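Local coordinates for protein DOA1 (PDB 3ODT), which folds as a WD40 beta propeller that probably binds ubiquitin and so takes part in regulating the turnover of F-box proteins, at residues Asp20-Val25 and Phe61-Cys66; Asp38-Leu43 and Gly52-Thr57; Ser180-Asp185 and Phe198-Asn203. One frame throughout, in Å; residues are numbered along the deposited sequence.

Interaction 1 of 3, residues Asp20-Val25 and Phe61-Cys66; sequences DVRDVV and FLNSVC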
# COMPACT_ATOMS: atom_id res chain seq x y z
N ASP A 20 -0.80 -1.48 16.01
CA ASP A 20 -0.10 -0.92 14.87
C ASP A 20 -1.07 -0.58 13.76
O ASP A 20 -1.99 -1.35 13.46
CB ASP A 20 0.93 -1.91 14.29
CG ASP A 20 2.11 -2.14 15.21
OD1 ASP A 20 2.01 -1.90 16.41
OD2 ASP A 20 3.15 -2.55 14.70
N VAL A 21 -0.80 0.56 13.09
CA VAL A 21 -1.50 0.89 11.86
C VAL A 21 -0.74 0.23 10.71
O VAL A 21 0.42 0.52 10.44
CB VAL A 21 -1.57 2.40 11.64
CG1 VAL A 21 -2.29 2.71 10.33
CG2 VAL A 21 -2.27 3.07 12.81
N ARG A 22 -1.40 -0.68 10.02
CA ARG A 22 -0.73 -1.51 9.04
C ARG A 22 -0.89 -1.04 7.60
O ARG A 22 -0.09 -1.41 6.74
CB ARG A 22 -1.27 -2.93 9.14
CG ARG A 22 -0.95 -3.65 10.46
CD ARG A 22 0.54 -3.93 10.61
NE ARG A 22 1.06 -4.59 9.41
CZ ARG A 22 2.16 -5.31 9.34
NH1 ARG A 22 2.87 -5.54 10.43
NH2 ARG A 22 2.53 -5.83 8.17
N ASP A 23 -1.91 -0.25 7.35
CA ASP A 23 -2.17 0.25 6.01
C ASP A 23 -3.06 1.49 6.07
O ASP A 23 -3.95 1.60 6.93
CB ASP A 23 -2.80 -0.84 5.14
CG ASP A 23 -2.45 -0.68 3.65
OD1 ASP A 23 -1.62 0.19 3.29
OD2 ASP A 23 -2.97 -1.47 2.83
N VAL A 24 -2.75 2.45 5.19
CA VAL A 24 -3.46 3.71 5.06
C VAL A 24 -3.79 3.99 3.60
O VAL A 24 -3.04 3.59 2.69
CB VAL A 24 -2.64 4.89 5.67
CG1 VAL A 24 -2.36 4.61 7.15
CG2 VAL A 24 -1.34 5.08 4.93
N VAL A 25 -4.87 4.73 3.36
CA VAL A 25 -5.26 5.08 2.02
C VAL A 25 -5.89 6.47 2.01
O VAL A 25 -6.66 6.83 2.91
CB VAL A 25 -6.22 3.99 1.40
CG1 VAL A 25 -7.55 3.89 2.17
CG2 VAL A 25 -6.47 4.23 -0.07
N PHE A 61 -6.85 -9.22 12.95
CA PHE A 61 -5.91 -8.19 12.56
C PHE A 61 -6.25 -7.77 11.14
O PHE A 61 -6.52 -8.63 10.27
CB PHE A 61 -4.48 -8.72 12.58
CG PHE A 61 -4.00 -9.18 13.91
CD1 PHE A 61 -4.68 -8.87 15.09
CD2 PHE A 61 -2.84 -9.94 14.00
CE1 PHE A 61 -4.20 -9.32 16.31
CE2 PHE A 61 -2.37 -10.38 15.22
CZ PHE A 61 -3.05 -10.06 16.38
N LEU A 62 -6.23 -6.47 10.89
CA LEU A 62 -6.39 -5.94 9.54
C LEU A 62 -5.03 -5.40 9.09
O LEU A 62 -4.36 -4.63 9.81
CB LEU A 62 -7.47 -4.85 9.50
CG LEU A 62 -8.88 -5.30 9.87
CD1 LEU A 62 -9.83 -4.14 9.82
CD2 LEU A 62 -9.30 -6.41 8.93
N ASN A 63 -4.64 -5.85 7.89
CA ASN A 63 -3.32 -5.60 7.32
C ASN A 63 -3.29 -4.83 6.02
O ASN A 63 -2.24 -4.34 5.61
CB ASN A 63 -2.58 -6.92 7.17
CG ASN A 63 -2.22 -7.52 8.52
OD1 ASN A 63 -1.69 -6.83 9.38
ND2 ASN A 63 -2.53 -8.81 8.71
N SER A 64 -4.44 -4.72 5.37
CA SER A 64 -4.52 -4.07 4.07
C SER A 64 -5.84 -3.31 3.92
O SER A 64 -6.89 -3.70 4.47
CB SER A 64 -4.34 -5.12 2.97
OG SER A 64 -5.30 -6.14 3.08
N VAL A 65 -5.78 -2.25 3.12
CA VAL A 65 -6.94 -1.43 2.81
C VAL A 65 -6.73 -0.82 1.43
O VAL A 65 -5.59 -0.59 0.99
CB VAL A 65 -7.12 -0.29 3.87
CG1 VAL A 65 -6.01 0.76 3.76
CG2 VAL A 65 -8.51 0.36 3.81
N CYS A 66 -7.85 -0.58 0.74
CA CYS A 66 -7.87 0.24 -0.47
C CYS A 66 -9.24 0.87 -0.59
O CYS A 66 -10.13 0.62 0.24
CB CYS A 66 -7.48 -0.56 -1.72
SG CYS A 66 -8.70 -1.78 -2.25
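L62 O meets R22 CB at 3.6 Å, where two innermost strands of neighbouring WD40 propeller blades run side by side. Strands 21-25 and 62-66 are nearly parallel, and their short axes approach to 5.2 Å. No backbone-to-backbone hydrogen bond joins them; side chains fill the gap. The end of the L62 side chain leads away from this gap. N63 comes next. Its side chain lies alongside that of R22, both pointing the same way. N63 OD1 touches R22 CG at 3.4 Å and lies 3.5 Å from R22 NE, without a hydrogen bond. The amide and guanidinium planes are steeply turned against each other. A classic bulge within the second blade puts N63 and S64 together opposite G77. S64 is directed away from the first strand at CB. N63 ND2 bonds to N106 OD1 and S64 OG to V107 O, both toward the following blade, while R22 makes a cation-pi contact with W270 on the blade before. S64 CA nevertheless approaches D23 OD2 to 3.3 Å. V65 provides the hydrogen bond across the gap. V65 N donates to D23 OD2 at 2.9 Å, with an angle of 153° at the hydrogen. The amide arrives on the anti side of the carboxylate, 32° out of its plane. D23 CG stands anti to the backbone N (chi1 -150°), which carries the carboxylate across to the neighbouring blade. D23 OD1 is held by S271 OG, so D23 links three blades. V65 CG1 also lies against the D23 carboxylate carbon. Beyond it the contact is methyl against methyl: V25 CG1 touches V65 CG1 at 3.8 Å. At C66 the backbone faces V25, whose CG2 reaches C66 CA at 4.2 Å.

Interaction 2 of 3, residues Asp38-Leu43 and Gly52-Thr57; sequences DGTVRL and GTVVYT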
# COMPACT_ATOMS: atom_id res chain seq x y z
N ASP A 38 -5.62 -3.68 15.66
CA ASP A 38 -6.72 -3.56 16.63
C ASP A 38 -8.08 -4.02 16.05
O ASP A 38 -9.08 -4.05 16.75
CB ASP A 38 -6.82 -2.15 17.26
CG ASP A 38 -7.30 -1.07 16.29
OD1 ASP A 38 -7.74 -1.38 15.16
OD2 ASP A 38 -7.26 0.14 16.68
N GLY A 39 -8.08 -4.39 14.77
CA GLY A 39 -9.25 -4.96 14.15
C GLY A 39 -10.22 -3.94 13.59
O GLY A 39 -11.29 -4.32 13.12
N THR A 40 -9.85 -2.66 13.61
CA THR A 40 -10.73 -1.61 13.16
C THR A 40 -10.29 -0.98 11.85
O THR A 40 -9.09 -1.00 11.50
CB THR A 40 -10.91 -0.48 14.22
OG1 THR A 40 -9.70 0.28 14.35
CG2 THR A 40 -11.34 -1.04 15.56
N VAL A 41 -11.28 -0.44 11.15
CA VAL A 41 -11.10 0.45 9.99
C VAL A 41 -11.57 1.80 10.49
O VAL A 41 -12.69 1.92 10.99
CB VAL A 41 -12.02 0.06 8.83
CG1 VAL A 41 -11.78 0.99 7.64
CG2 VAL A 41 -11.81 -1.40 8.44
N ARG A 42 -10.73 2.82 10.35
CA ARG A 42 -11.08 4.18 10.72
C ARG A 42 -11.05 5.10 9.55
O ARG A 42 -10.15 5.04 8.70
CB ARG A 42 -10.15 4.67 11.82
CG ARG A 42 -10.40 3.93 13.09
CD ARG A 42 -9.44 4.30 14.16
NE ARG A 42 -9.41 3.22 15.14
CZ ARG A 42 -9.85 3.29 16.38
NH1 ARG A 42 -10.38 4.39 16.86
NH2 ARG A 42 -9.74 2.22 17.13
N LEU A 43 -12.06 5.95 9.50
CA LEU A 43 -12.20 7.02 8.52
C LEU A 43 -11.96 8.32 9.25
O LEU A 43 -12.63 8.63 10.26
CB LEU A 43 -13.60 7.00 7.92
CG LEU A 43 -13.86 8.12 6.92
CD1 LEU A 43 -12.98 7.99 5.69
CD2 LEU A 43 -15.33 8.08 6.53
N GLY A 52 -11.54 11.27 13.65
CA GLY A 52 -11.66 9.87 13.29
C GLY A 52 -12.92 9.21 13.82
O GLY A 52 -13.39 9.50 14.92
N THR A 53 -13.47 8.32 13.00
CA THR A 53 -14.59 7.48 13.38
C THR A 53 -14.30 6.03 12.97
O THR A 53 -13.71 5.76 11.92
CB THR A 53 -15.87 7.89 12.63
OG1 THR A 53 -16.09 9.30 12.76
CG2 THR A 53 -17.05 7.18 13.22
N VAL A 54 -14.73 5.08 13.79
CA VAL A 54 -14.60 3.68 13.46
C VAL A 54 -15.76 3.28 12.57
O VAL A 54 -16.93 3.39 12.98
CB VAL A 54 -14.59 2.78 14.72
CG1 VAL A 54 -14.57 1.32 14.33
CG2 VAL A 54 -13.39 3.10 15.58
N VAL A 55 -15.45 2.81 11.37
CA VAL A 55 -16.49 2.42 10.42
C VAL A 55 -16.65 0.91 10.34
O VAL A 55 -17.62 0.42 9.78
CB VAL A 55 -16.24 3.03 9.02
CG1 VAL A 55 -16.37 4.57 9.08
CG2 VAL A 55 -14.91 2.61 8.46
N TYR A 56 -15.71 0.18 10.94
CA TYR A 56 -15.83 -1.27 11.05
C TYR A 56 -14.95 -1.79 12.19
O TYR A 56 -13.83 -1.34 12.36
CB TYR A 56 -15.41 -1.98 9.74
CG TYR A 56 -15.31 -3.49 9.88
CD1 TYR A 56 -16.39 -4.31 9.59
CD2 TYR A 56 -14.14 -4.10 10.33
CE1 TYR A 56 -16.29 -5.70 9.73
CE2 TYR A 56 -14.02 -5.45 10.45
CZ TYR A 56 -15.08 -6.26 10.16
OH TYR A 56 -14.94 -7.63 10.32
N THR A 57 -15.48 -2.73 12.95
CA THR A 57 -14.72 -3.44 13.98
C THR A 57 -14.92 -4.93 13.83
O THR A 57 -16.05 -5.40 13.64
CB THR A 57 -15.17 -3.10 15.40
OG1 THR A 57 -15.20 -1.68 15.57
CG2 THR A 57 -14.20 -3.67 16.39
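V41 and Y56 form a hydrogen-bonded antiparallel pair in the hairpin of the outer two strands of a WD40 blade. V41 N donates to Y56 O at 3.0 Å. V41 O receives V55 N at 2.9 Å and, more weakly, Y56 N. Two residues, V55 and Y56, thus sit against the one V41: a classic bulge, shifting the register by one. L43 and T53 follow with a reciprocal pair of bonds, so both their amides and both carbonyls are satisfied. On the opposite face from V41, polar groups are linked in series. D38 OD1 takes T40 OG1 at 2.7 Å and T40 N at 2.9 Å, both from one face of the carboxylate; the second bond closes an Asx turn. T40 OG1 in turn accepts from R42 NE at 3.1 Å. R42 NH2 completes a salt bridge to D38 OD2, which also takes bonds from D18 N and H17 ND1. V54 CG2 covers one face of the R42 guanidinium, 3.5 Å from R42 NH1. V41 CG1 packs on V55 CG2 at 3.6 Å. With so many donors converging on D38, its carboxylate is likely to stay ionised, and its bonds tie the turn before strand 40-46 to R42 and to H17.

Interaction 3 of 3, residues Ser180-Asp185 and Phe198-Asn203; sequences SGIHND and FISCSN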
# COMPACT_ATOMS: atom_id res chain seq x y z
N SER A 180 13.67 -12.46 -11.49
CA SER A 180 14.34 -13.14 -10.38
C SER A 180 15.65 -12.47 -10.03
O SER A 180 16.29 -12.82 -9.03
CB SER A 180 14.60 -14.59 -10.70
OG SER A 180 15.57 -14.68 -11.73
N GLY A 181 16.05 -11.49 -10.84
CA GLY A 181 17.32 -10.80 -10.63
C GLY A 181 17.26 -9.40 -10.03
O GLY A 181 18.26 -8.66 -10.08
N ILE A 182 16.12 -9.03 -9.46
CA ILE A 182 15.93 -7.67 -8.95
C ILE A 182 16.35 -7.57 -7.48
O ILE A 182 17.08 -6.66 -7.10
CB ILE A 182 14.48 -7.20 -9.12
CG1 ILE A 182 14.05 -7.46 -10.56
CG2 ILE A 182 14.35 -5.72 -8.76
CD1 ILE A 182 14.89 -6.75 -11.60
N HIS A 183 15.85 -8.50 -6.66
CA HIS A 183 16.24 -8.57 -5.27
C HIS A 183 16.62 -9.98 -4.92
O HIS A 183 16.00 -10.93 -5.43
CB HIS A 183 15.07 -8.17 -4.39
CG HIS A 183 14.62 -6.76 -4.58
ND1 HIS A 183 13.49 -6.44 -5.30
CD2 HIS A 183 15.13 -5.59 -4.14
CE1 HIS A 183 13.31 -5.12 -5.28
NE2 HIS A 183 14.31 -4.59 -4.59
N ASN A 184 17.59 -10.14 -4.03
CA ASN A 184 17.96 -11.45 -3.51
C ASN A 184 17.38 -11.65 -2.10
O ASN A 184 18.03 -12.23 -1.23
CB ASN A 184 19.47 -11.63 -3.49
CG ASN A 184 19.89 -13.06 -3.26
OD1 ASN A 184 19.18 -14.00 -3.62
ND2 ASN A 184 21.06 -13.25 -2.65
N ASP A 185 16.17 -11.14 -1.90
CA ASP A 185 15.51 -11.19 -0.61
C ASP A 185 14.03 -10.99 -0.89
O ASP A 185 13.61 -10.78 -2.04
CB ASP A 185 16.03 -10.08 0.30
CG ASP A 185 15.89 -10.40 1.80
OD1 ASP A 185 15.04 -11.23 2.21
OD2 ASP A 185 16.61 -9.74 2.58
N PHE A 198 8.28 -0.49 -13.57
CA PHE A 198 7.80 -0.56 -12.20
C PHE A 198 8.92 -0.27 -11.22
O PHE A 198 10.09 -0.31 -11.58
CB PHE A 198 7.12 -1.92 -11.92
CG PHE A 198 8.06 -3.11 -11.87
CD1 PHE A 198 8.76 -3.42 -10.70
CD2 PHE A 198 8.21 -3.94 -12.97
CE1 PHE A 198 9.61 -4.53 -10.65
CE2 PHE A 198 9.09 -5.05 -12.93
CZ PHE A 198 9.77 -5.35 -11.77
N ILE A 199 8.55 0.07 -9.98
CA ILE A 199 9.49 0.11 -8.88
C ILE A 199 9.12 -0.98 -7.90
O ILE A 199 7.95 -1.28 -7.69
CB ILE A 199 9.60 1.48 -8.21
CG1 ILE A 199 8.25 1.93 -7.70
CG2 ILE A 199 10.10 2.50 -9.22
CD1 ILE A 199 8.37 3.12 -6.72
N SER A 200 10.13 -1.59 -7.28
CA SER A 200 9.90 -2.60 -6.26
C SER A 200 10.77 -2.25 -5.06
O SER A 200 11.78 -1.54 -5.19
CB SER A 200 10.29 -3.98 -6.77
OG SER A 200 11.62 -3.96 -7.25
N CYS A 201 10.38 -2.75 -3.90
CA CYS A 201 11.20 -2.63 -2.70
C CYS A 201 11.19 -3.94 -1.94
O CYS A 201 10.33 -4.82 -2.17
CB CYS A 201 10.70 -1.48 -1.80
SG CYS A 201 9.11 -1.76 -1.02
N SER A 202 12.15 -4.06 -1.03
CA SER A 202 12.47 -5.36 -0.49
C SER A 202 13.02 -5.33 0.94
O SER A 202 13.46 -4.28 1.45
CB SER A 202 13.48 -5.98 -1.46
OG SER A 202 14.16 -7.14 -0.98
N ASN A 203 13.02 -6.49 1.58
CA ASN A 203 13.71 -6.64 2.85
C ASN A 203 15.22 -6.40 2.73
O ASN A 203 15.88 -6.22 3.74
CB ASN A 203 13.52 -8.06 3.40
CG ASN A 203 12.14 -8.27 4.03
OD1 ASN A 203 11.24 -7.42 3.95
ND2 ASN A 203 11.98 -9.43 4.67
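D185 reaches across to S202 and N203, and its side chain traces how the loop 180-185 rests on strand 198-202. D185 CB lies 3.7 Å from S202 OG, a plain van der Waals contact. S202 OG has its polar partners beside the two segments, V186 O and D204 N. With chi1 at -154°, D185 swings its CG to the far side from the backbone N, past S202 and on to N203. There D185 CG meets N203 CB at 3.7 Å. D185 OD1 lies at the same distance from N203 CB. The tip, D185 OD2, touches N203 CB at 3.6 Å and sits just as near N203 C. The two side chains cross at about a right angle, with carboxylate and amide planes 82° apart. No hydrogen bond joins the two groups.

H183 fills the middle of the contact. S202 CB lies against one face of its ring, a CH-pi contact whose exact closeness is doubtful. The ring is probably modelled flipped, and its nitrogens support no assignment. S200 OG is buried with no partner in the model, and its very short approach to the ring is doubtful too. I182 CG2 packs 3.6 Å from S200 OG. I182 also touches V210, and H183 also K208 and D204. Were H183 replaced by an alanine, the ring between loop and strand would be lost, and S202 CB would probably be left uncovered on that side.

I182 O is tied to K208 NZ, which fixes the loop to the next strand of the blade. The places of H183 before the first strand, S200 on the second and D204 in the following turn match the Asp-His-Ser/Thr-Trp tetrad typical of WD40 repeats; V210 probably takes the tryptophan position here.

Interactions 1 and 2 share the blade running from strand 21-26 to strand 50-57; interaction 1 also takes in strand 62-68 of the next. They touch through L62, whose CD1 packs on V41 CG2 at 3.6 Å. Interaction 1 lies about 8 Å from the chain centre and joins neighbouring blades through side chains. Interaction 2 lies further out, about 18 Å from that centre, and is built from main-chain bonds with exposed residues at T53 and T57. Interaction 3 belongs to another blade, on the opposite side of the chain's centre from interaction 2. It is more buried than the other two and has no hydrogen bond between its segments. D38 of interaction 2 bonds H17, and H183 of interaction 3 touches D204, equivalent places in two repeats.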